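Local atomic coordinates of chromatin structure-remodeling complex subunit RSC2 (Saccharomyces cerevisiae, PDB entry 4BB7), a protein that serves as a subunit of the RSC chromatin-remodelling complex, which uses ATP to position nucleosomes and to transfer histone octamers to naked DNA, and contributes a histone H3-binding BAH domain. Residues Asp57-Leu62 and Asp94-Asn99. Numbering follows the deposited sequence.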
loop_
_atom_site.group_PDB
_atom_site.type_symbol
_atom_site.label_atom_id
_atom_site.label_comp_id
_atom_site.label_asym_id
_atom_site.label_seq_id
_atom_site.Cartn_x
_atom_site.Cartn_y
_atom_site.Cartn_z
ATOM N N ASP A 57 3.493 -2.237 14.035
ATOM C CA ASP A 57 2.551 -2.126 15.144
ATOM C C ASP A 57 1.942 -3.475 15.513
ATOM O O ASP A 57 1.265 -3.596 16.532
ATOM C CB ASP A 57 1.444 -1.123 14.820
ATOM C CG ASP A 57 0.550 -1.588 13.692
ATOM O OD1 ASP A 57 1.037 -2.343 12.824
ATOM O OD2 ASP A 57 -0.639 -1.206 13.677
ATOM N N GLY A 58 2.171 -4.484 14.681
ATOM C CA GLY A 58 1.692 -5.822 14.980
ATOM C C GLY A 58 0.471 -6.278 14.202
ATOM O O GLY A 58 0.197 -7.475 14.128
ATOM N N LYS A 59 -0.273 -5.335 13.630
ATOM C CA LYS A 59 -1.426 -5.686 12.807
ATOM C C LYS A 59 -0.995 -6.562 11.637
ATOM O O LYS A 59 0.108 -6.415 11.108
ATOM C CB LYS A 59 -2.136 -4.436 12.284
ATOM C CG LYS A 59 -2.701 -3.538 13.368
ATOM C CD LYS A 59 -3.572 -2.442 12.774
ATOM C CE LYS A 59 -2.848 -1.692 11.669
ATOM N NZ LYS A 59 -3.669 -0.573 11.129
ATOM N N GLN A 60 -1.869 -7.474 11.233
ATOM C CA GLN A 60 -1.563 -8.375 10.129
ATOM C C GLN A 60 -2.306 -7.983 8.856
ATOM O O GLN A 60 -3.513 -7.743 8.873
ATOM C CB GLN A 60 -1.873 -9.814 10.524
ATOM C CG GLN A 60 -1.104 -10.259 11.754
ATOM C CD GLN A 60 -1.626 -11.555 12.315
ATOM O OE1 GLN A 60 -2.754 -11.956 12.030
ATOM N NE2 GLN A 60 -0.808 -12.224 13.117
ATOM N N TRP A 61 -1.567 -7.921 7.756
ATOM C CA TRP A 61 -2.101 -7.459 6.483
ATOM C C TRP A 61 -2.036 -8.534 5.401
ATOM O O TRP A 61 -1.371 -9.559 5.555
ATOM C CB TRP A 61 -1.323 -6.233 6.006
ATOM C CG TRP A 61 -1.650 -4.966 6.726
ATOM C CD1 TRP A 61 -1.242 -4.603 7.978
ATOM C CD2 TRP A 61 -2.435 -3.875 6.226
ATOM N NE1 TRP A 61 -1.731 -3.357 8.292
ATOM C CE2 TRP A 61 -2.464 -2.887 7.233
ATOM C CE3 TRP A 61 -3.113 -3.639 5.027
ATOM C CZ2 TRP A 61 -3.152 -1.683 7.078
ATOM C CZ3 TRP A 61 -3.796 -2.447 4.875
ATOM C CH2 TRP A 61 -3.811 -1.483 5.897
ATOM N N LEU A 62 -2.727 -8.275 4.298
ATOM C CA LEU A 62 -2.707 -9.166 3.150
ATOM C C LEU A 62 -2.880 -8.368 1.866
ATOM O O LEU A 62 -3.394 -7.248 1.878
ATOM C CB LEU A 62 -3.805 -10.225 3.275
ATOM C CG LEU A 62 -5.255 -9.750 3.395
ATOM C CD1 LEU A 62 -5.817 -9.367 2.029
ATOM C CD2 LEU A 62 -6.114 -10.832 4.035
ATOM N N ASP A 94 -4.404 -3.887 -0.500
ATOM C CA ASP A 94 -4.005 -4.330 0.829
ATOM C C ASP A 94 -5.180 -4.240 1.798
ATOM O O ASP A 94 -5.896 -3.238 1.822
ATOM C CB ASP A 94 -2.845 -3.481 1.355
ATOM C CG ASP A 94 -1.575 -3.656 0.543
ATOM O OD1 ASP A 94 -1.479 -4.650 -0.208
ATOM O OD2 ASP A 94 -0.668 -2.807 0.665
ATOM N N HIS A 95 -5.377 -5.290 2.591
ATOM C CA HIS A 95 -6.411 -5.286 3.614
ATOM C C HIS A 95 -5.842 -5.665 4.978
ATOM O O HIS A 95 -4.838 -6.374 5.068
ATOM C CB HIS A 95 -7.513 -6.287 3.272
ATOM C CG HIS A 95 -8.196 -6.032 1.966
ATOM N ND1 HIS A 95 -9.488 -5.561 1.885
ATOM C CD2 HIS A 95 -7.781 -6.220 0.690
ATOM C CE1 HIS A 95 -9.835 -5.454 0.614
ATOM N NE2 HIS A 95 -8.818 -5.848 -0.132
ATOM N N LEU A 96 -6.490 -5.192 6.038
ATOM C CA LEU A 96 -6.288 -5.756 7.365
ATOM C C LEU A 96 -6.945 -7.131 7.364
ATOM O O LEU A 96 -8.088 -7.266 6.930
ATOM C CB LEU A 96 -6.940 -4.872 8.430
ATOM C CG LEU A 96 -6.403 -3.445 8.570
ATOM C CD1 LEU A 96 -7.250 -2.628 9.536
ATOM C CD2 LEU A 96 -4.952 -3.468 9.022
ATOM N N VAL A 97 -6.232 -8.151 7.837
ATOM C CA VAL A 97 -6.758 -9.516 7.803
ATOM C C VAL A 97 -8.074 -9.640 8.570
ATOM O O VAL A 97 -8.811 -10.620 8.420
ATOM C CB VAL A 97 -5.739 -10.552 8.324
ATOM C CG1 VAL A 97 -4.452 -10.480 7.515
ATOM C CG2 VAL A 97 -5.464 -10.337 9.799
ATOM N N SER A 98 -8.372 -8.635 9.383
ATOM C CA SER A 98 -9.652 -8.577 10.075
ATOM C C SER A 98 -10.813 -8.394 9.089
ATOM O O SER A 98 -11.973 -8.606 9.442
ATOM C CB SER A 98 -9.639 -7.458 11.117
ATOM O OG SER A 98 -9.045 -6.287 10.586
ATOM N N ASN A 99 -10.497 -8.008 7.856
ATOM C CA ASN A 99 -11.514 -7.838 6.821
ATOM C C ASN A 99 -12.056 -9.162 6.286
ATOM O O ASN A 99 -13.178 -9.220 5.786
ATOM C CB ASN A 99 -10.980 -6.998 5.654
ATOM C CG ASN A 99 -10.691 -5.564 6.046
ATOM O OD1 ASN A 99 -11.185 -5.072 7.062
ATOM N ND2 ASN A 99 -9.888 -4.879 5.235
HETATM O O HOH W 1 -5.592 -7.508 10.871
#
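Leu62 and His95 form an antiparallel hydrogen-bonded pair where two neighbouring strands of the BAH-domain sheet meet, a compact example of how an edge strand is fastened at its end. Leu62 N donates to His95 O at 2.9 Å, and His95 N returns a bond to Leu62 O. The ladder runs one step past the strand: Val97 N, already in the 3-10 turn, donates almost straight to Gln60 O. That carbonyl also accepts a bond from a water molecule, so two donors grip it.

The neighbouring pair, Trp61 with Leu96, is non-hydrogen-bonded, and its side chains diverge at the root. Even so, Leu96 swings its isobutyl group back over one face of the indole. Its CG stands 4.2 Å from the centroid of the six-membered ring of Trp61, 18° off the ring normal, in a CH-pi contact. Trp61 places its ring there by setting CG anti to the carbonyl carbon (chi1 -75°), while CB of Asp94 packs against CE3 at 3.7 Å. Were the indole cut back to an alanine here, the Leu96 branch and the Asp94 CB would probably lose the ring they both pack against, and a gap would be likely to open beside Trp53. The Lys59 chain, bent at chi3, passes obliquely across Leu96, its CE and NZ meeting CD2 of that leucine.

On the face that carries Leu62 and His95, Leu62 CD1 lies 3.7 Å from His95 CB; CD2 of the same leucine also touches Val97 CG1.

A second shell fixes these groups. Trp53 on strand 45-54 meets the Trp61 ring with planes about 15° apart; Asn63 ND2 holds Asp94 OD1, and Trp66 NE1 bonds His95 NE2. At the other imidazole nitrogen, Asn99 ND2 approaches ND1 of His95 in the ring plane, a weak hydrogen bond of 3.4 Å.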